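Local coordinates for Ice-binding protein (Colwellia, PDB 3WP9), which binds to the surface of ice crystals, inhibiting their growth and preventing large ice grains from forming at the expense of small ones, at residues Val6-Ala11 against Gly82-Asp87; Leu109-Tyr114 against Met132-Ile137; Met138-Asn143 against Ile163-Ala168; Ala158-Ile163 against Ser178-Val183. All blocks are in the same frame, centred on the assembly; numbering follows the deposited sequence.

Contact 1: residues Val6-Ala11 against Gly82-Asp87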
loop_
_atom_site.group_PDB
_atom_site.type_symbol
_atom_site.label_atom_id
_atom_site.label_comp_id
_atom_site.label_asym_id
_atom_site.label_seq_id
_atom_site.Cartn_x
_atom_site.Cartn_y
_atom_site.Cartn_z
ATOM N N VAL A 6 4.430 -5.313 11.240
ATOM C CA VAL A 6 4.643 -6.333 10.226
ATOM C C VAL A 6 5.962 -6.027 9.530
ATOM O O VAL A 6 6.115 -4.972 8.905
ATOM C CB VAL A 6 3.495 -6.351 9.223
ATOM C CG1 VAL A 6 3.837 -7.255 8.033
ATOM C CG2 VAL A 6 2.171 -6.732 9.893
ATOM N N GLU A 7 6.947 -6.925 9.673
ATOM C CA GLU A 7 8.235 -6.785 8.992
ATOM C C GLU A 7 8.075 -6.988 7.454
ATOM O O GLU A 7 7.488 -7.956 7.022
ATOM C CB GLU A 7 9.293 -7.763 9.534
ATOM C CG GLU A 7 9.689 -7.469 10.988
ATOM C CD GLU A 7 10.001 -5.988 11.290
ATOM O OE1 GLU A 7 10.708 -5.332 10.470
ATOM O OE2 GLU A 7 9.543 -5.480 12.364
ATOM N N LEU A 8 8.617 -6.043 6.688
ATOM C CA LEU A 8 8.454 -6.054 5.211
ATOM C C LEU A 8 9.691 -6.587 4.498
ATOM O O LEU A 8 9.679 -6.823 3.309
ATOM C CB LEU A 8 8.100 -4.616 4.700
ATOM C CG LEU A 8 6.863 -3.972 5.306
ATOM C CD1 LEU A 8 6.783 -2.585 4.622
ATOM C CD2 LEU A 8 5.621 -4.851 5.066
ATOM N N GLY A 9 10.795 -6.824 5.206
ATOM C CA GLY A 9 11.977 -7.259 4.472
ATOM C C GLY A 9 12.392 -6.359 3.311
ATOM O O GLY A 9 12.380 -5.115 3.441
ATOM N N GLU A 10 12.755 -6.987 2.180
ATOM C CA GLU A 10 13.301 -6.266 1.015
ATOM C C GLU A 10 12.130 -5.518 0.319
ATOM O O GLU A 10 12.386 -4.519 -0.398
ATOM C CB GLU A 10 13.966 -7.224 0.024
ATOM C CG GLU A 10 15.287 -7.817 0.498
ATOM C CD GLU A 10 16.237 -6.776 1.088
ATOM O OE1 GLU A 10 16.309 -5.621 0.623
ATOM O OE2 GLU A 10 16.939 -7.132 2.047
ATOM N N ALA A 11 10.893 -5.957 0.624
ATOM C CA ALA A 11 9.701 -5.194 0.163
ATOM C C ALA A 11 9.604 -3.798 0.769
ATOM O O ALA A 11 9.063 -2.849 0.171
ATOM C CB ALA A 11 8.421 -6.021 0.352
ATOM N N GLY A 82 5.372 -11.429 0.140
ATOM C CA GLY A 82 4.410 -12.514 0.457
ATOM C C GLY A 82 4.458 -12.999 1.902
ATOM O O GLY A 82 3.404 -13.302 2.474
ATOM N N ILE A 83 5.664 -13.012 2.480
ATOM C CA ILE A 83 5.853 -13.263 3.886
ATOM C C ILE A 83 5.109 -12.205 4.716
ATOM O O ILE A 83 4.408 -12.555 5.660
ATOM C CB ILE A 83 7.397 -13.296 4.247
ATOM C CG1 ILE A 83 8.038 -14.529 3.567
ATOM C CG2 ILE A 83 7.605 -13.223 5.767
ATOM C CD1 ILE A 83 9.537 -14.442 3.349
ATOM N N ALA A 84 5.252 -10.911 4.351
ATOM C CA ALA A 84 4.513 -9.817 5.042
ATOM C C ALA A 84 3.022 -9.970 5.018
ATOM O O ALA A 84 2.311 -9.796 6.055
ATOM C CB ALA A 84 4.918 -8.453 4.541
ATOM N N TYR A 85 2.514 -10.311 3.837
ATOM C CA TYR A 85 1.106 -10.483 3.685
ATOM C C TYR A 85 0.646 -11.601 4.636
ATOM O O TYR A 85 -0.346 -11.475 5.330
ATOM C CB TYR A 85 0.795 -10.837 2.184
ATOM C CG TYR A 85 -0.681 -11.137 1.987
ATOM C CD1 TYR A 85 -1.529 -10.177 1.500
ATOM C CD2 TYR A 85 -1.238 -12.347 2.344
ATOM C CE1 TYR A 85 -2.893 -10.406 1.363
ATOM C CE2 TYR A 85 -2.597 -12.593 2.218
ATOM C CZ TYR A 85 -3.426 -11.631 1.706
ATOM O OH TYR A 85 -4.773 -11.865 1.603
ATOM N N ASN A 86 1.368 -12.747 4.685
ATOM C CA ASN A 86 0.870 -13.834 5.490
ATOM C C ASN A 86 1.042 -13.565 7.000
ATOM O O ASN A 86 0.203 -13.964 7.810
ATOM C CB ASN A 86 1.592 -15.131 5.125
ATOM C CG ASN A 86 1.165 -15.694 3.812
ATOM O OD1 ASN A 86 -0.027 -15.636 3.411
ATOM N ND2 ASN A 86 2.141 -16.334 3.120
ATOM N N ASP A 87 2.086 -12.835 7.345
ATOM C CA ASP A 87 2.345 -12.418 8.728
ATOM C C ASP A 87 1.151 -11.551 9.206
ATOM O O ASP A 87 0.481 -11.827 10.212
ATOM C CB ASP A 87 3.651 -11.624 8.789
ATOM C CG ASP A 87 3.925 -11.090 10.136
ATOM O OD1 ASP A 87 3.361 -11.682 11.095
ATOM O OD2 ASP A 87 4.726 -10.155 10.263
HETATM O O HOH W 1 6.415 -10.239 8.120
HETATM O O HOH W 2 6.800 -9.116 11.417
#
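The flat carboxylate of D87 meets V6 through OD2, which lies 3.8 Å from V6 CG1, while OD1 is taken by a salt bridge to R91. The ring of Y85 starts away from the loop; N86 OD1 lies in plane at its edge, and the ring makes a cation-pi contact with K186. A chi1 of 176° swings the carboxylate of D87 alongside V6, the two side chains passing in opposite directions. Two waters join this acid to E7. One donates to D87 OD2 (2.7 Å) and to E7 O (2.8 Å); the second donates to D87 OD2 and accepts from E7 N. The polar link between the segments runs through these two waters. Beside them the packing centres on A84 CB, which meets L8 CD2 at 3.7 Å and V6 CG1 at 3.8 Å. The carbonyl E7 O lies 3.6 Å from the same A84 CB. Alanine suits this spot because a methyl lets the loop run close to the helix. V6 and L8 are branched hydrophobic residues that reach beyond it to I137 and I182 of the sheet. An N-terminal segment wedged between helix 71-89 and the beta-helix beside it fits the ice-binding-protein fold.

Contact 2: residues Leu109-Tyr114 against Met132-Ile137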
loop_
_atom_site.group_PDB
_atom_site.type_symbol
_atom_site.label_atom_id
_atom_site.label_comp_id
_atom_site.label_asym_id
_atom_site.label_seq_id
_atom_site.Cartn_x
_atom_site.Cartn_y
_atom_site.Cartn_z
ATOM N N LEU A 109 -10.168 4.899 15.025
ATOM C CA LEU A 109 -9.725 3.537 15.295
ATOM C C LEU A 109 -8.487 3.604 16.208
ATOM O O LEU A 109 -7.447 4.160 15.856
ATOM C CB LEU A 109 -9.336 2.840 13.969
ATOM C CG LEU A 109 -10.466 2.760 12.932
ATOM C CD1 LEU A 109 -10.020 1.910 11.723
ATOM C CD2 LEU A 109 -11.789 2.220 13.469
ATOM N N GLU A 110 -8.580 2.991 17.392
ATOM C CA GLU A 110 -7.413 2.891 18.272
ATOM C C GLU A 110 -6.513 1.721 17.784
ATOM O O GLU A 110 -7.014 0.876 17.007
ATOM C CB GLU A 110 -7.906 2.621 19.718
ATOM C CG GLU A 110 -8.916 1.450 19.762
ATOM C CD GLU A 110 -9.233 0.878 21.164
ATOM O OE1 GLU A 110 -9.204 1.636 22.164
ATOM O OE2 GLU A 110 -9.539 -0.342 21.258
ATOM N N PRO A 111 -5.238 1.716 18.164
ATOM C CA PRO A 111 -4.246 0.688 17.752
ATOM C C PRO A 111 -4.807 -0.690 18.079
ATOM O O PRO A 111 -5.550 -0.859 19.064
ATOM C CB PRO A 111 -3.012 1.047 18.553
ATOM C CG PRO A 111 -3.199 2.532 18.857
ATOM C CD PRO A 111 -4.640 2.588 19.180
ATOM N N GLY A 112 -4.544 -1.664 17.246
ATOM C CA GLY A 112 -5.178 -2.963 17.446
ATOM C C GLY A 112 -5.188 -3.768 16.177
ATOM O O GLY A 112 -4.782 -3.266 15.101
ATOM N N VAL A 113 -5.654 -5.002 16.311
ATOM C CA VAL A 113 -5.920 -5.887 15.170
ATOM C C VAL A 113 -7.396 -5.874 14.867
ATOM O O VAL A 113 -8.250 -6.109 15.718
ATOM C CB VAL A 113 -5.339 -7.360 15.419
ATOM C CG1 VAL A 113 -5.729 -8.305 14.269
ATOM C CG2 VAL A 113 -3.806 -7.307 15.613
ATOM N N TYR A 114 -7.755 -5.518 13.623
ATOM C CA TYR A 114 -9.129 -5.444 13.197
ATOM C C TYR A 114 -9.319 -6.460 12.114
ATOM O O TYR A 114 -8.494 -6.555 11.199
ATOM C CB TYR A 114 -9.430 -4.030 12.633
ATOM C CG TYR A 114 -9.369 -2.935 13.691
ATOM C CD1 TYR A 114 -8.152 -2.446 14.115
ATOM C CD2 TYR A 114 -10.540 -2.368 14.208
ATOM C CE1 TYR A 114 -8.067 -1.418 15.093
ATOM C CE2 TYR A 114 -10.470 -1.333 15.187
ATOM C CZ TYR A 114 -9.232 -0.901 15.616
ATOM O OH TYR A 114 -9.115 0.127 16.581
ATOM N N MET A 132 3.311 7.470 17.804
ATOM C CA MET A 132 4.255 6.970 16.802
ATOM C C MET A 132 4.710 5.511 16.929
ATOM O O MET A 132 5.367 5.001 16.014
ATOM C CB MET A 132 5.475 7.895 16.594
ATOM C CG MET A 132 6.415 7.972 17.782
ATOM S SD MET A 132 6.376 9.592 18.589
ATOM C CE MET A 132 4.690 9.705 19.271
ATOM N N ASP A 133 4.344 4.824 18.017
ATOM C CA ASP A 133 4.759 3.411 18.200
ATOM C C ASP A 133 3.640 2.439 18.024
ATOM O O ASP A 133 3.862 1.236 18.104
ATOM C CB ASP A 133 5.266 3.173 19.631
ATOM C CG ASP A 133 6.492 3.966 19.954
ATOM O OD1 ASP A 133 7.374 4.112 19.078
ATOM O OD2 ASP A 133 6.563 4.436 21.109
ATOM N N ASP A 134 2.430 2.940 17.874
ATOM C CA ASP A 134 1.272 2.109 17.890
ATOM C C ASP A 134 1.095 1.561 16.491
ATOM O O ASP A 134 1.522 2.184 15.512
ATOM C CB ASP A 134 0.036 2.898 18.262
ATOM C CG ASP A 134 0.038 3.331 19.726
ATOM O OD1 ASP A 134 0.642 2.574 20.538
ATOM O OD2 ASP A 134 -0.535 4.409 20.038
ATOM N N VAL A 135 0.418 0.442 16.443
ATOM C CA VAL A 135 0.319 -0.334 15.212
ATOM C C VAL A 135 -1.135 -0.751 15.025
ATOM O O VAL A 135 -1.892 -1.107 15.976
ATOM C CB VAL A 135 1.308 -1.522 15.258
ATOM C CG1 VAL A 135 1.070 -2.498 14.082
ATOM C CG2 VAL A 135 2.722 -1.049 15.225
ATOM N N TRP A 136 -1.561 -0.694 13.736
ATOM C CA TRP A 136 -2.854 -1.185 13.330
ATOM C C TRP A 136 -2.643 -2.209 12.217
ATOM O O TRP A 136 -1.818 -2.011 11.353
ATOM C CB TRP A 136 -3.733 -0.067 12.722
ATOM C CG TRP A 136 -4.150 1.048 13.641
ATOM C CD1 TRP A 136 -5.382 1.246 14.177
ATOM C CD2 TRP A 136 -3.312 2.107 14.099
ATOM N NE1 TRP A 136 -5.368 2.406 14.936
ATOM C CE2 TRP A 136 -4.108 2.932 14.921
ATOM C CE3 TRP A 136 -1.971 2.452 13.877
ATOM C CZ2 TRP A 136 -3.591 4.084 15.548
ATOM C CZ3 TRP A 136 -1.434 3.604 14.530
ATOM C CH2 TRP A 136 -2.259 4.380 15.331
ATOM N N ILE A 137 -3.270 -3.355 12.414
ATOM C CA ILE A 137 -3.330 -4.325 11.374
ATOM C C ILE A 137 -4.784 -4.571 10.985
ATOM O O ILE A 137 -5.674 -4.943 11.790
ATOM C CB ILE A 137 -2.507 -5.621 11.758
ATOM C CG1 ILE A 137 -0.984 -5.356 12.019
ATOM C CG2 ILE A 137 -2.789 -6.682 10.695
ATOM C CD1 ILE A 137 -0.281 -6.634 12.437
#
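G112 and V113 face W136 and I137 in parallel register, held by hydrogen bonds from G112 N to V135 O, I137 N to G112 O and Y114 N to I137 O (2.8 Å, N-H...O angle 177°). At the backbone angles of G112 a side chain would jam against the preceding carbonyl, so glycine fits. In a fourth bond, with CG anti to the carbonyl carbon (chi1 -65°) turning the indole along P111, W136 NE1 donates to L109 O at 2.9 Å (155°) from above the carbonyl plane. Successive coils of a right-handed beta-helix stack by such parallel ladders, and here the indole also ties one coil's entry loop to the next. Aromatic contacts follow. P111 CA sits over one face of W136, 3.6 Å from the centroid of the five-membered ring, a CH-pi contact; Y114 CE1 lies 3.9 Å from W136 CD1. A leucine in place of W136 would probably leave L109 O without its indole donor and P111 without a flat surface. P111 CG comes within 3.3 Å of D134 CB, the side chains crossing at a slant; T131 N and the amine of A1 bind the D134 carboxylate.

Contact 3: residues Met138-Asn143 against Ile163-Ala168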
loop_
_atom_site.group_PDB
_atom_site.type_symbol
_atom_site.label_atom_id
_atom_site.label_comp_id
_atom_site.label_asym_id
_atom_site.label_seq_id
_atom_site.Cartn_x
_atom_site.Cartn_y
_atom_site.Cartn_z
ATOM N N MET A 138 -5.065 -4.316 9.676
ATOM C CA MET A 138 -6.383 -4.411 9.141
ATOM C C MET A 138 -6.480 -5.667 8.268
ATOM O O MET A 138 -5.929 -5.722 7.211
ATOM C CB MET A 138 -6.753 -3.145 8.339
ATOM C CG MET A 138 -6.177 -1.874 8.956
ATOM S SD MET A 138 -6.940 -1.448 10.494
ATOM C CE MET A 138 -8.574 -1.096 10.012
ATOM N N GLN A 139 -7.274 -6.614 8.723
ATOM C CA GLN A 139 -7.338 -7.954 8.087
ATOM C C GLN A 139 -8.636 -8.035 7.337
ATOM O O GLN A 139 -9.704 -8.190 7.935
ATOM C CB GLN A 139 -7.296 -9.061 9.159
ATOM C CG GLN A 139 -6.000 -9.018 9.857
ATOM C CD GLN A 139 -6.003 -9.931 11.063
ATOM O OE1 GLN A 139 -7.054 -10.301 11.575
ATOM N NE2 GLN A 139 -4.841 -10.341 11.471
ATOM N N ILE A 140 -8.562 -7.857 5.997
ATOM C CA ILE A 140 -9.756 -7.725 5.183
ATOM C C ILE A 140 -9.878 -8.919 4.204
ATOM O O ILE A 140 -9.092 -9.069 3.295
ATOM C CB ILE A 140 -9.759 -6.361 4.412
ATOM C CG1 ILE A 140 -9.763 -5.227 5.441
ATOM C CG2 ILE A 140 -10.958 -6.289 3.473
ATOM C CD1 ILE A 140 -9.239 -3.942 4.803
ATOM N N SER A 141 -10.921 -9.707 4.394
ATOM C CA SER A 141 -11.059 -10.886 3.532
ATOM C C SER A 141 -11.759 -10.612 2.187
ATOM O O SER A 141 -11.635 -11.392 1.183
ATOM C CB SER A 141 -11.626 -12.065 4.332
ATOM O OG SER A 141 -13.001 -11.918 4.394
ATOM N N GLY A 142 -12.441 -9.455 2.110
ATOM C CA GLY A 142 -13.064 -8.966 0.904
ATOM C C GLY A 142 -12.145 -7.916 0.223
ATOM O O GLY A 142 -10.895 -7.974 0.266
ATOM N N ASN A 143 -12.791 -6.911 -0.415
ATOM C CA ASN A 143 -12.046 -5.883 -1.125
ATOM C C ASN A 143 -12.049 -4.657 -0.235
ATOM O O ASN A 143 -12.934 -4.545 0.621
ATOM C CB ASN A 143 -12.811 -5.489 -2.372
ATOM C CG ASN A 143 -13.097 -6.722 -3.256
ATOM O OD1 ASN A 143 -12.178 -7.477 -3.540
ATOM N ND2 ASN A 143 -14.349 -6.945 -3.584
ATOM N N ILE A 163 0.520 1.258 9.847
ATOM C CA ILE A 163 -0.817 0.834 9.592
ATOM C C ILE A 163 -0.711 -0.165 8.399
ATOM O O ILE A 163 -0.121 0.201 7.325
ATOM C CB ILE A 163 -1.673 2.038 9.125
ATOM C CG1 ILE A 163 -1.804 3.081 10.280
ATOM C CG2 ILE A 163 -3.008 1.534 8.657
ATOM C CD1 ILE A 163 -2.540 4.355 9.894
ATOM N N PHE A 164 -1.192 -1.388 8.645
ATOM C CA PHE A 164 -1.020 -2.503 7.640
ATOM C C PHE A 164 -2.347 -2.942 7.192
ATOM O O PHE A 164 -3.172 -3.371 7.989
ATOM C CB PHE A 164 -0.143 -3.668 8.205
ATOM C CG PHE A 164 1.226 -3.221 8.663
ATOM C CD1 PHE A 164 2.352 -3.176 7.810
ATOM C CD2 PHE A 164 1.376 -2.788 9.994
ATOM C CE1 PHE A 164 3.626 -2.725 8.247
ATOM C CE2 PHE A 164 2.613 -2.316 10.417
ATOM C CZ PHE A 164 3.742 -2.302 9.587
ATOM N N TRP A 165 -2.591 -2.841 5.854
ATOM C CA TRP A 165 -3.877 -3.227 5.264
ATOM C C TRP A 165 -3.610 -4.508 4.503
ATOM O O TRP A 165 -2.891 -4.515 3.489
ATOM C CB TRP A 165 -4.392 -2.198 4.269
ATOM C CG TRP A 165 -4.538 -0.752 4.846
ATOM C CD1 TRP A 165 -3.601 0.202 4.885
ATOM C CD2 TRP A 165 -5.745 -0.204 5.318
ATOM N NE1 TRP A 165 -4.157 1.375 5.385
ATOM C CE2 TRP A 165 -5.473 1.138 5.660
ATOM C CE3 TRP A 165 -7.040 -0.702 5.483
ATOM C CZ2 TRP A 165 -6.467 1.971 6.168
ATOM C CZ3 TRP A 165 -8.011 0.093 5.952
ATOM C CH2 TRP A 165 -7.715 1.447 6.311
ATOM N N GLN A 166 -4.119 -5.575 5.073
ATOM C CA GLN A 166 -4.008 -6.915 4.439
ATOM C C GLN A 166 -5.346 -7.194 3.750
ATOM O O GLN A 166 -6.360 -7.367 4.384
ATOM C CB GLN A 166 -3.663 -7.962 5.547
ATOM C CG GLN A 166 -3.725 -9.412 5.026
ATOM C CD GLN A 166 -5.070 -10.074 5.262
ATOM O OE1 GLN A 166 -5.621 -10.056 6.413
ATOM N NE2 GLN A 166 -5.591 -10.688 4.237
ATOM N N VAL A 167 -5.315 -7.216 2.407
ATOM C CA VAL A 167 -6.557 -7.239 1.623
ATOM C C VAL A 167 -6.479 -8.474 0.729
ATOM O O VAL A 167 -5.636 -8.616 -0.154
ATOM C CB VAL A 167 -6.676 -5.960 0.760
ATOM C CG1 VAL A 167 -7.997 -5.966 0.015
ATOM C CG2 VAL A 167 -6.523 -4.674 1.682
ATOM N N ALA A 168 -7.394 -9.372 1.005
ATOM C CA ALA A 168 -7.430 -10.632 0.235
ATOM C C ALA A 168 -8.053 -10.485 -1.144
ATOM O O ALA A 168 -7.780 -11.332 -2.017
ATOM C CB ALA A 168 -8.133 -11.709 1.092
#
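M138 and W165 lie side by side and point the same way, with M138 CG over one face of the indole, 4.0 Å from the centroid of its six-membered ring. The turn about the CB-CG bond (chi2) carries M138 SD above the same ring, 5.1 Å from that centroid, a longer Met-aromatic contact. I140 adds its tip: CD1 lies in the ring plane, at the edge, 4.0 Å from W165 CE3. The indole N-H of W165 is held by E180 O, so an alanine here would probably leave that carbonyl without its donor and open a gap beside M138 and I140. On the sheet's other face Q139 and Q166 cross, their amide planes 61° apart. Q166 has CG anti to the backbone N (chi1 172°) and a bend at chi2 (-94°), bringing OE1 to 3.4 Å from Q139 CB. Q166 NE2 bonds Y85 OH and Q139 NE2 bonds A88 O; glutamine is long enough to carry an amide N-H from the strand to helix 71-89. Four backbone bonds, from M138 N to F164 O (2.7 Å) through A168 N to I140 O (2.9 Å), complete a parallel ladder between neighbouring coils of a beta-helix.

Contact 4: residues Ala158-Ile163 against Ser178-Val183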
loop_
_atom_site.group_PDB
_atom_site.type_symbol
_atom_site.label_atom_id
_atom_site.label_comp_id
_atom_site.label_asym_id
_atom_site.label_seq_id
_atom_site.Cartn_x
_atom_site.Cartn_y
_atom_site.Cartn_z
ATOM N N ALA A 158 0.274 8.965 15.240
ATOM C CA ALA A 158 0.104 7.768 14.341
ATOM C C ALA A 158 0.930 7.977 13.078
ATOM O O ALA A 158 0.938 9.095 12.521
ATOM C CB ALA A 158 -1.345 7.508 14.025
ATOM N N LEU A 159 1.695 6.941 12.686
ATOM C CA LEU A 159 2.470 6.923 11.453
ATOM C C LEU A 159 1.865 5.913 10.443
ATOM O O LEU A 159 1.465 4.818 10.796
ATOM C CB LEU A 159 3.936 6.547 11.669
ATOM C CG LEU A 159 4.757 7.428 12.646
ATOM C CD1 LEU A 159 6.162 6.851 12.776
ATOM C CD2 LEU A 159 4.826 8.909 12.230
ATOM N N ALA A 160 1.812 6.358 9.197
ATOM C CA ALA A 160 1.357 5.515 8.053
ATOM C C ALA A 160 2.198 4.260 7.940
ATOM O O ALA A 160 1.651 3.183 7.636
ATOM C CB ALA A 160 1.407 6.327 6.766
ATOM N N LYS A 161 3.504 4.346 8.218
ATOM C CA LYS A 161 4.342 3.108 8.149
ATOM C C LYS A 161 3.862 2.048 9.169
ATOM O O LYS A 161 4.247 0.855 9.057
ATOM C CB LYS A 161 5.832 3.420 8.335
ATOM C CG LYS A 161 6.213 3.695 9.799
ATOM C CD LYS A 161 7.698 3.635 10.027
ATOM C CE LYS A 161 7.954 3.435 11.518
ATOM N NZ LYS A 161 9.360 3.770 11.930
ATOM N N ASN A 162 3.054 2.423 10.157
ATOM C CA ASN A 162 2.512 1.468 11.171
ATOM C C ASN A 162 1.123 0.972 11.008
ATOM O O ASN A 162 0.562 0.331 11.900
ATOM C CB ASN A 162 2.611 2.111 12.558
ATOM C CG ASN A 162 4.059 2.209 13.040
ATOM O OD1 ASN A 162 4.925 1.386 12.688
ATOM N ND2 ASN A 162 4.334 3.236 13.855
ATOM N N ILE A 163 0.520 1.258 9.847
ATOM C CA ILE A 163 -0.817 0.834 9.592
ATOM C C ILE A 163 -0.711 -0.165 8.399
ATOM O O ILE A 163 -0.121 0.201 7.325
ATOM C CB ILE A 163 -1.673 2.038 9.125
ATOM C CG1 ILE A 163 -1.804 3.081 10.280
ATOM C CG2 ILE A 163 -3.008 1.534 8.657
ATOM C CD1 ILE A 163 -2.540 4.355 9.894
ATOM N N SER A 178 -7.142 10.662 -0.213
ATOM C CA SER A 178 -5.833 10.583 0.444
ATOM C C SER A 178 -5.812 9.348 1.357
ATOM O O SER A 178 -6.793 9.118 2.134
ATOM C CB SER A 178 -5.657 11.845 1.308
ATOM O OG SER A 178 -4.325 11.839 1.770
ATOM N N PHE A 179 -4.788 8.543 1.110
ATOM C CA PHE A 179 -4.715 7.250 1.761
ATOM C C PHE A 179 -3.369 7.109 2.468
ATOM O O PHE A 179 -2.316 7.583 1.976
ATOM C CB PHE A 179 -4.974 6.119 0.712
ATOM C CG PHE A 179 -5.110 4.739 1.342
ATOM C CD1 PHE A 179 -6.349 4.246 1.725
ATOM C CD2 PHE A 179 -3.949 3.963 1.512
ATOM C CE1 PHE A 179 -6.451 2.934 2.278
ATOM C CE2 PHE A 179 -4.045 2.694 2.060
ATOM C CZ PHE A 179 -5.279 2.210 2.483
ATOM N N GLU A 180 -3.417 6.381 3.587
ATOM C CA GLU A 180 -2.207 6.182 4.403
ATOM C C GLU A 180 -2.053 4.706 4.752
ATOM O O GLU A 180 -3.030 4.070 5.176
ATOM C CB GLU A 180 -2.417 6.911 5.783
ATOM C CG GLU A 180 -2.738 8.430 5.673
ATOM C CD GLU A 180 -1.511 9.253 5.394
ATOM O OE1 GLU A 180 -0.356 8.834 5.705
ATOM O OE2 GLU A 180 -1.684 10.351 4.841
ATOM N N GLY A 181 -0.852 4.215 4.616
ATOM C CA GLY A 181 -0.537 2.915 5.134
ATOM C C GLY A 181 0.085 1.948 4.147
ATOM O O GLY A 181 0.354 2.278 2.995
ATOM N N ILE A 182 0.394 0.737 4.670
ATOM C CA ILE A 182 1.066 -0.256 3.881
ATOM C C ILE A 182 -0.022 -1.142 3.321
ATOM O O ILE A 182 -0.717 -1.800 4.040
ATOM C CB ILE A 182 2.080 -1.059 4.781
ATOM C CG1 ILE A 182 3.089 -0.066 5.492
ATOM C CG2 ILE A 182 2.781 -2.167 3.972
ATOM C CD1 ILE A 182 3.992 0.728 4.623
ATOM N N VAL A 183 -0.189 -1.186 1.988
ATOM C CA VAL A 183 -1.202 -2.052 1.366
ATOM C C VAL A 183 -0.534 -3.320 0.866
ATOM O O VAL A 183 0.348 -3.276 -0.037
ATOM C CB VAL A 183 -1.897 -1.353 0.208
ATOM C CG1 VAL A 183 -3.088 -2.140 -0.321
ATOM C CG2 VAL A 183 -2.412 0.015 0.690
#
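E180 bends back on itself toward A160: CG stands anti to the carbonyl carbon (chi1 -57°), and a second bend at chi2 (-78°) brings OE1 to 3.2 Å from A160 CB. The other carboxylate oxygen, OE2, accepts a hydrogen bond from N198, which helps fix how the group is turned. In I182 CG1 is likewise anti to the carbonyl carbon, and this sets it beside two backbone oxygens, 3.7 Å from I163 O and 3.9 Å from K161 O. The backbone passes closest at A160 and G181, whose CA atoms are 4.3 Å apart. Here A160 O receives a nearly straight CA-H...O contact from G181 CA at 3.3 Å, besides accepting the N-H of I163 within its own short 3-10 turn. G181 marks a corner between strands of different sheets, by which a beta-helix passes from one face to the next. Glycine fits for two reasons: a side chain at these backbone angles would jam against the carbonyl of E180, and a CB would also crowd I163 O. Just past the corner I182 N donates to I163 O (2.8 Å, N-H...O angle 175°), the single hydrogen bond across these segments, and begins the parallel pairing of strands 182-185 and 163-167. Alanine at A160 is small enough for the corner to come close. I163 packs its larger side chain on L154 and W136. K161 starts away from segment 178-183, and its NZ forms a salt bridge with E219.

How the contacts relate
Contacts 2, 3 and 4 follow one another through the same long parallel sheet, in which strands 112-116, 136-140, 163-167 and 182-185 are neighbours. Contacts 2 and 3 share strand 136-140, and contacts 3 and 4 share I163; each pair has centres about 13 Å apart. Contact 4 lies about 10 Å, centre to centre, from contact 2, where W136 N and N162 O probably hydrogen-bond at 3.0 Å. Contact 1 joins this sheet twice: V6 CG2 meets I137 CD1 at 3.5 Å, and Y85 OH and Q166 NE2 probably hydrogen-bond at 3.0 Å, tying helix 71-89 to contact 3, centres about 14 Å apart. All four lie away from the ice-binding positions inferred by similarity, such as T40 and T193.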